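Local coordinates for protein acetaldehyde dehydrogenase (Acetylating) (Geobacillus thermoglucosidasius, PDB 5J78) that probably catalyses the NAD-dependent, CoA-acylating interconversion of acetaldehyde and acetyl-CoA, at residues E305-K308 with V309-I312; S318-A321 with K322-G325; K48-E51 with K52-Q55. All coordinates share one frame; numbering follows the deposited sequence. Where two conformers were deposited one is given.

In the fold
Along the chain interaction 3 comes first, at the end of helix 28-51 and in the turn leading to helix 55-84; interaction 1 follows within helix 303-313, and interaction 2 just beyond it, after the short strand 318-319 and before helix 328-335. Interactions 1 and 2, their centres about 13 Å apart, form one patch: N320 ND2 lies 2.8 Å from I312 O, a probable hydrogen bond, and I323 packs against I312, tying the turn back to the end of helix 303-313. Interaction 3, on the opposite side of the chain's centre, is an independent turn between two helices, its nearest atoms about 33 Å from interaction 2 and about 43 Å from interaction 1.

Interaction 1 (E305-K308 with V309-I312); sequences EKQK and VASI
V309, A310 and S311 take up backbone carbonyls of the preceding turn in helix 303-313, which follows strand 298-300 at the border of the parallel sheet. Two regular alpha-helical bonds carry the backbone. The N of V309 donates to the O of E305 at 2.9 Å, and the N of A310 to the O of K306 at 2.7 Å, the first nearly straight at the hydrogen, the second more bent (156°). At S311 the pattern slackens: its N is 3.3 Å from the O of Q307 and equally far from the O of K308, and both bonds are weak.

The serine hydroxyl adds a second, shorter grip on the preceding turn. With OG beside its own backbone N and anti to the carbonyl carbon (chi1 -52°), the side chain folds back along the helix toward Q307.

Apolar atoms crowd the same carbonyls. CG2 of V309, anti to its carbonyl carbon, comes within 3.4 Å of the O of E305, while CB of A310 approaches the O of K306. V309 is buried, reaching L301, F359 and A335, and I312 leans on M334 and A335 of helix 328-335.

The charged ends turn to other partners. The carboxylate of E305 is bonded to the hydroxyl of Y299 and the backbone N of N302, and NZ of K306 forms a salt bridge with E303. At the exposed side, OG of S311 donates to the O of Q307 at 2.6 Å, tilted 19° from the carbonyl plane.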
loop_
_atom_site.group_PDB
_atom_site.type_symbol
_atom_site.label_atom_id
_atom_site.label_comp_id
_atom_site.label_asym_id
_atom_site.label_seq_id
_atom_site.Cartn_x
_atom_site.Cartn_y
_atom_site.Cartn_z
ATOM N N GLU A 305 33.771 22.852 -24.497
ATOM C CA GLU A 305 32.417 22.674 -25.018
ATOM C C GLU A 305 31.747 21.423 -24.431
ATOM O O GLU A 305 30.571 21.459 -24.072
ATOM C CB GLU A 305 32.433 22.581 -26.545
ATOM C CG GLU A 305 32.745 23.891 -27.248
ATOM C CD GLU A 305 33.007 23.716 -28.741
ATOM O OE1 GLU A 305 33.589 22.679 -29.129
ATOM O OE2 GLU A 305 32.628 24.612 -29.533
ATOM N N LYS A 306 32.493 20.324 -24.341
ATOM C CA LYS A 306 31.956 19.084 -23.764
ATOM C C LYS A 306 31.366 19.347 -22.385
ATOM O O LYS A 306 30.228 18.962 -22.072
ATOM C CB LYS A 306 33.045 18.010 -23.651
ATOM C CG LYS A 306 33.126 17.040 -24.811
ATOM C CD LYS A 306 34.321 16.076 -24.654
ATOM C CE LYS A 306 35.366 16.293 -25.756
ATOM N NZ LYS A 306 36.539 15.370 -25.670
ATOM N N GLN A 307 32.148 20.025 -21.558
ATOM C CA GLN A 307 31.764 20.229 -20.177
ATOM C C GLN A 307 30.552 21.139 -20.088
ATOM O O GLN A 307 29.675 20.917 -19.257
ATOM C CB GLN A 307 32.947 20.782 -19.377
ATOM C CG GLN A 307 34.137 19.794 -19.272
ATOM C CD GLN A 307 33.717 18.308 -19.132
ATOM O OE1 GLN A 307 32.850 17.962 -18.323
ATOM N NE2 GLN A 307 34.339 17.433 -19.927
ATOM N N LYS A 308 30.462 22.131 -20.966
ATOM C CA LYS A 308 29.273 22.977 -20.981
ATOM C C LYS A 308 28.037 22.178 -21.392
ATOM O O LYS A 308 26.981 22.295 -20.764
ATOM C CB LYS A 308 29.467 24.170 -21.917
ATOM C CG LYS A 308 30.357 25.260 -21.315
ATOM C CD LYS A 308 30.558 26.438 -22.267
ATOM C CE LYS A 308 31.505 27.472 -21.683
ATOM N NZ LYS A 308 30.848 28.311 -20.638
ATOM N N VAL A 309 28.159 21.369 -22.442
ATOM C CA VAL A 309 27.021 20.573 -22.888
ATOM C C VAL A 309 26.646 19.544 -21.793
ATOM O O VAL A 309 25.469 19.369 -21.488
ATOM C CB VAL A 309 27.315 19.875 -24.229
ATOM C CG1 VAL A 309 26.180 18.880 -24.607
ATOM C CG2 VAL A 309 27.472 20.904 -25.319
ATOM N N ALA A 310 27.648 18.915 -21.176
ATOM C CA ALA A 310 27.404 17.854 -20.203
ATOM C C ALA A 310 26.594 18.357 -19.042
ATOM O O ALA A 310 25.898 17.586 -18.383
ATOM C CB ALA A 310 28.697 17.261 -19.698
ATOM N N SER A 311 26.676 19.657 -18.801
ATOM C CA SER A 311 26.021 20.274 -17.656
ATOM C C SER A 311 24.519 20.359 -17.816
ATOM O O SER A 311 23.790 20.456 -16.829
ATOM C CB SER A 311 26.589 21.676 -17.433
ATOM O OG SER A 311 27.997 21.615 -17.371
ATOM N N ILE A 312 24.058 20.345 -19.063
ATOM C CA ILE A 312 22.630 20.430 -19.326
ATOM C C ILE A 312 22.046 19.121 -19.858
ATOM O O ILE A 312 20.860 19.064 -20.168
ATOM C CB ILE A 312 22.322 21.572 -20.323
ATOM C CG1 ILE A 312 22.943 21.304 -21.695
ATOM C CG2 ILE A 312 22.828 22.898 -19.767
ATOM C CD1 ILE A 312 22.245 22.039 -22.809
#

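Interaction 2 (S318-A321 with K322-G325); sequences SLNA and KIVG
A polar turn with a small apolar flank joins L319, N320 and A321 to K322, I323 and V324, where the chain leaves strand 318-319 on its way to helix 328-335. N320 is its pivot. CG stands anti to the backbone N (chi1 -180°), which brings OD1 round to accept the N of K322 at 3.1 Å, with the donor well above the amide plane; this is an Asx turn. The backbone O of N320 in turn receives the N of I323 at 3.2 Å, and the O of A321 that of V324, also at 3.2 Å, making two overlapping type I beta turns, 320-323 and 321-324. A water lies within hydrogen-bonding distance of both the O of A321 and the O of V324.

On the apolar flank, CD2 of L319 meets CG2 of V324 at 4.0 Å, the two side chains crossing at about a right angle, and CD1 of L319 lies 4.3 Å from CD1 of I323. L319 also packs on L364, and I323 on I313 of helix 303-313.

The buried amide of N320 is therefore used at both ends, OD1 within the turn and ND2 toward helix 303-313, which probably fixes the rotation of the group.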
loop_
_atom_site.group_PDB
_atom_site.type_symbol
_atom_site.label_atom_id
_atom_site.label_comp_id
_atom_site.label_asym_id
_atom_site.label_seq_id
_atom_site.Cartn_x
_atom_site.Cartn_y
_atom_site.Cartn_z
ATOM N N SER A 318 19.209 12.508 -13.714
ATOM C CA SER A 318 18.382 11.995 -14.802
ATOM C C SER A 318 18.438 12.908 -16.024
ATOM O O SER A 318 18.738 14.094 -15.910
ATOM C CB SER A 318 16.934 11.840 -14.341
ATOM O OG SER A 318 16.390 13.100 -13.990
ATOM N N LEU A 319 18.134 12.341 -17.189
ATOM C CA LEU A 319 18.105 13.086 -18.438
ATOM C C LEU A 319 17.239 14.340 -18.319
ATOM O O LEU A 319 16.140 14.302 -17.784
ATOM C CB LEU A 319 17.600 12.194 -19.573
ATOM C CG LEU A 319 17.558 12.834 -20.968
ATOM C CD1 LEU A 319 18.975 13.192 -21.479
ATOM C CD2 LEU A 319 16.834 11.893 -21.930
ATOM N N ASN A 320 17.785 15.452 -18.795
ATOM C CA ASN A 320 17.106 16.748 -18.823
ATOM C C ASN A 320 16.079 16.814 -19.952
ATOM O O ASN A 320 16.439 16.796 -21.124
ATOM C CB ASN A 320 18.162 17.858 -18.979
ATOM C CG ASN A 320 17.569 19.267 -19.010
ATOM O OD1 ASN A 320 16.382 19.481 -18.759
ATOM N ND2 ASN A 320 18.424 20.243 -19.305
ATOM N N ALA A 321 14.799 16.885 -19.598
ATOM C CA ALA A 321 13.726 16.886 -20.591
ATOM C C ALA A 321 13.812 18.073 -21.555
ATOM O O ALA A 321 13.272 18.017 -22.663
ATOM C CB ALA A 321 12.357 16.884 -19.894
ATOM N N LYS A 322 14.492 19.143 -21.147
ATOM C CA LYS A 322 14.535 20.344 -21.975
ATOM C C LYS A 322 15.419 20.191 -23.205
ATOM O O LYS A 322 15.289 20.977 -24.131
ATOM C CB LYS A 322 14.984 21.551 -21.142
ATOM C CG LYS A 322 13.844 22.132 -20.325
ATOM C CD LYS A 322 14.338 22.962 -19.157
ATOM C CE LYS A 322 13.162 23.403 -18.295
ATOM N NZ LYS A 322 13.474 24.606 -17.468
ATOM N N ILE A 323 16.295 19.186 -23.250
ATOM C CA ILE A 323 17.054 18.947 -24.483
ATOM C C ILE A 323 16.462 17.850 -25.355
ATOM O O ILE A 323 16.894 17.672 -26.485
ATOM C CB ILE A 323 18.552 18.589 -24.211
ATOM C CG1 ILE A 323 18.709 17.203 -23.561
ATOM C CG2 ILE A 323 19.212 19.668 -23.370
ATOM C CD1 ILE A 323 20.112 16.641 -23.696
ATOM N N VAL A 324 15.503 17.092 -24.837
ATOM C CA VAL A 324 14.896 16.019 -25.630
ATOM C C VAL A 324 14.295 16.550 -26.917
ATOM O O VAL A 324 13.462 17.447 -26.889
ATOM C CB VAL A 324 13.782 15.289 -24.844
ATOM C CG1 VAL A 324 13.059 14.283 -25.745
ATOM C CG2 VAL A 324 14.372 14.609 -23.618
ATOM N N GLY A 325 14.712 15.987 -28.047
ATOM C CA GLY A 325 14.116 16.332 -29.324
ATOM C C GLY A 325 14.450 17.738 -29.815
ATOM O O GLY A 325 13.739 18.291 -30.655
HETATM O O HOH W 1 12.697 19.422 -25.139
#

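Interaction 3 (K48-E51 with K52-Q55)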
loop_
_atom_site.group_PDB
_atom_site.type_symbol
_atom_site.label_atom_id
_atom_site.label_comp_id
_atom_site.label_asym_id
_atom_site.label_seq_id
_atom_site.Cartn_x
_atom_site.Cartn_y
_atom_site.Cartn_z
ATOM N N LYS A 48 -18.007 -5.878 -28.299
ATOM C CA LYS A 48 -18.947 -6.972 -28.520
ATOM C C LYS A 48 -19.530 -6.896 -29.927
ATOM O O LYS A 48 -19.706 -7.913 -30.595
ATOM C CB LYS A 48 -20.066 -6.946 -27.477
ATOM C CG LYS A 48 -20.069 -8.145 -26.554
ATOM C CD LYS A 48 -19.681 -7.772 -25.146
ATOM C CE LYS A 48 -19.037 -8.955 -24.421
ATOM N NZ LYS A 48 -18.266 -8.509 -23.223
ATOM N N ILE A 49 -19.835 -5.681 -30.370
ATOM C CA ILE A 49 -20.344 -5.483 -31.711
ATOM C C ILE A 49 -19.241 -5.780 -32.708
ATOM O O ILE A 49 -19.458 -6.438 -33.720
ATOM C CB ILE A 49 -20.866 -4.048 -31.916
ATOM C CG1 ILE A 49 -22.047 -3.791 -30.980
ATOM C CG2 ILE A 49 -21.263 -3.811 -33.380
ATOM C CD1 ILE A 49 -22.494 -2.340 -30.925
ATOM N N LEU A 50 -18.039 -5.292 -32.433
ATOM C CA LEU A 50 -16.971 -5.491 -33.383
ATOM C C LEU A 50 -16.706 -6.989 -33.568
ATOM O O LEU A 50 -16.482 -7.459 -34.685
ATOM C CB LEU A 50 -15.692 -4.778 -32.937
ATOM C CG LEU A 50 -14.599 -4.754 -34.012
ATOM C CD1 LEU A 50 -14.965 -3.805 -35.154
ATOM C CD2 LEU A 50 -13.229 -4.367 -33.447
ATOM N N GLU A 51 -16.737 -7.728 -32.468
ATOM C CA GLU A 51 -16.335 -9.128 -32.471
ATOM C C GLU A 51 -17.241 -9.990 -33.357
ATOM O O GLU A 51 -16.840 -11.068 -33.801
ATOM C CB GLU A 51 -16.343 -9.704 -31.044
ATOM C CG GLU A 51 -15.824 -11.157 -31.016
ATOM C CD GLU A 51 -15.433 -11.687 -29.631
ATOM O OE1 GLU A 51 -15.264 -10.893 -28.675
ATOM O OE2 GLU A 51 -15.281 -12.929 -29.505
ATOM N N LYS A 52 -18.462 -9.523 -33.596
ATOM C CA LYS A 52 -19.405 -10.252 -34.449
ATOM C C LYS A 52 -19.148 -10.100 -35.951
ATOM O O LYS A 52 -19.721 -10.838 -36.749
ATOM C CB LYS A 52 -20.835 -9.808 -34.117
ATOM C CG LYS A 52 -21.247 -10.216 -32.695
ATOM C CD LYS A 52 -22.653 -9.793 -32.295
ATOM C CE LYS A 52 -22.977 -10.352 -30.900
ATOM N NZ LYS A 52 -24.257 -9.825 -30.355
ATOM N N MET A 53 -18.280 -9.174 -36.349
ATOM C CA MET A 53 -18.073 -8.908 -37.780
ATOM C C MET A 53 -17.214 -9.942 -38.510
ATOM O O MET A 53 -16.423 -10.662 -37.901
ATOM C CB MET A 53 -17.439 -7.527 -37.967
ATOM C CG MET A 53 -18.279 -6.408 -37.433
ATOM S SD MET A 53 -17.514 -4.800 -37.762
ATOM C CE MET A 53 -18.748 -3.725 -37.069
ATOM N N THR A 54 -17.375 -10.004 -39.830
ATOM C CA THR A 54 -16.505 -10.814 -40.687
ATOM C C THR A 54 -15.112 -10.218 -40.860
ATOM O O THR A 54 -14.890 -9.023 -40.629
ATOM C CB THR A 54 -17.087 -10.968 -42.103
ATOM O OG1 THR A 54 -17.121 -9.685 -42.726
ATOM C CG2 THR A 54 -18.507 -11.568 -42.079
ATOM N N GLN A 55 -14.184 -11.061 -41.306
ATOM C CA GLN A 55 -12.830 -10.646 -41.586
ATOM C C GLN A 55 -12.835 -9.457 -42.549
ATOM O O GLN A 55 -12.123 -8.474 -42.349
ATOM C CB GLN A 55 -12.038 -11.813 -42.169
ATOM C CG GLN A 55 -10.546 -11.537 -42.347
ATOM C CD GLN A 55 -9.830 -11.363 -41.018
ATOM O OE1 GLN A 55 -9.496 -12.339 -40.349
ATOM N NE2 GLN A 55 -9.582 -10.115 -40.636
HETATM O O HOH W 2 -14.737 -9.686 -36.018
HETATM O O HOH W 3 -17.282 -13.045 -36.293
#
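L50 and M53 cross at about a right angle where helix 28-51 gives way to the turn before helix 55-84, and CD1 of L50 meets SD of M53 at 3.8 Å. The methionine chain is extended beyond CG, and with CG beside its backbone N (chi1 -60°) it runs back along the helix end. CG thereby passes 3.4 Å from the O of L50, and CE ends 4.5 Å from CG2 of I49. Both L50 and M53 rest on I61 of helix 55-84, and M53 and I49 also share P190. Were M53 an alanine, CD1 of L50 and CG2 of I49 would probably lose their partner, and the cover over P190 and I61 would thin.

K52 takes another course. Its extended chain lies over the O of K48, with CG 3.5 Å from that atom, and carries its charged end away from the helix. E51, its CG anti to the backbone N, sends its carboxylate away from the turn, where OE1 bonds to Q47.

Two i to i+3 turn bonds close the C-terminal end of helix 28-51: the N of M53 reaches the O of L50 at 3.0 Å and the N of K52 the O of I49 at 3.2 Å, both donors above the carbonyl planes. T54 then stands at the N-cap position of helix 55-84, so the link between the helices is short. Waters sit within hydrogen-bonding distance of the O of L50 and the O of M53, and of the O of E51 and the O of M53. The carbonyls of I49 and L50 thus each receive a turn amide, and that of E51 the guanidinium of R158, with water nearby, while L50 and M53 pack toward I61.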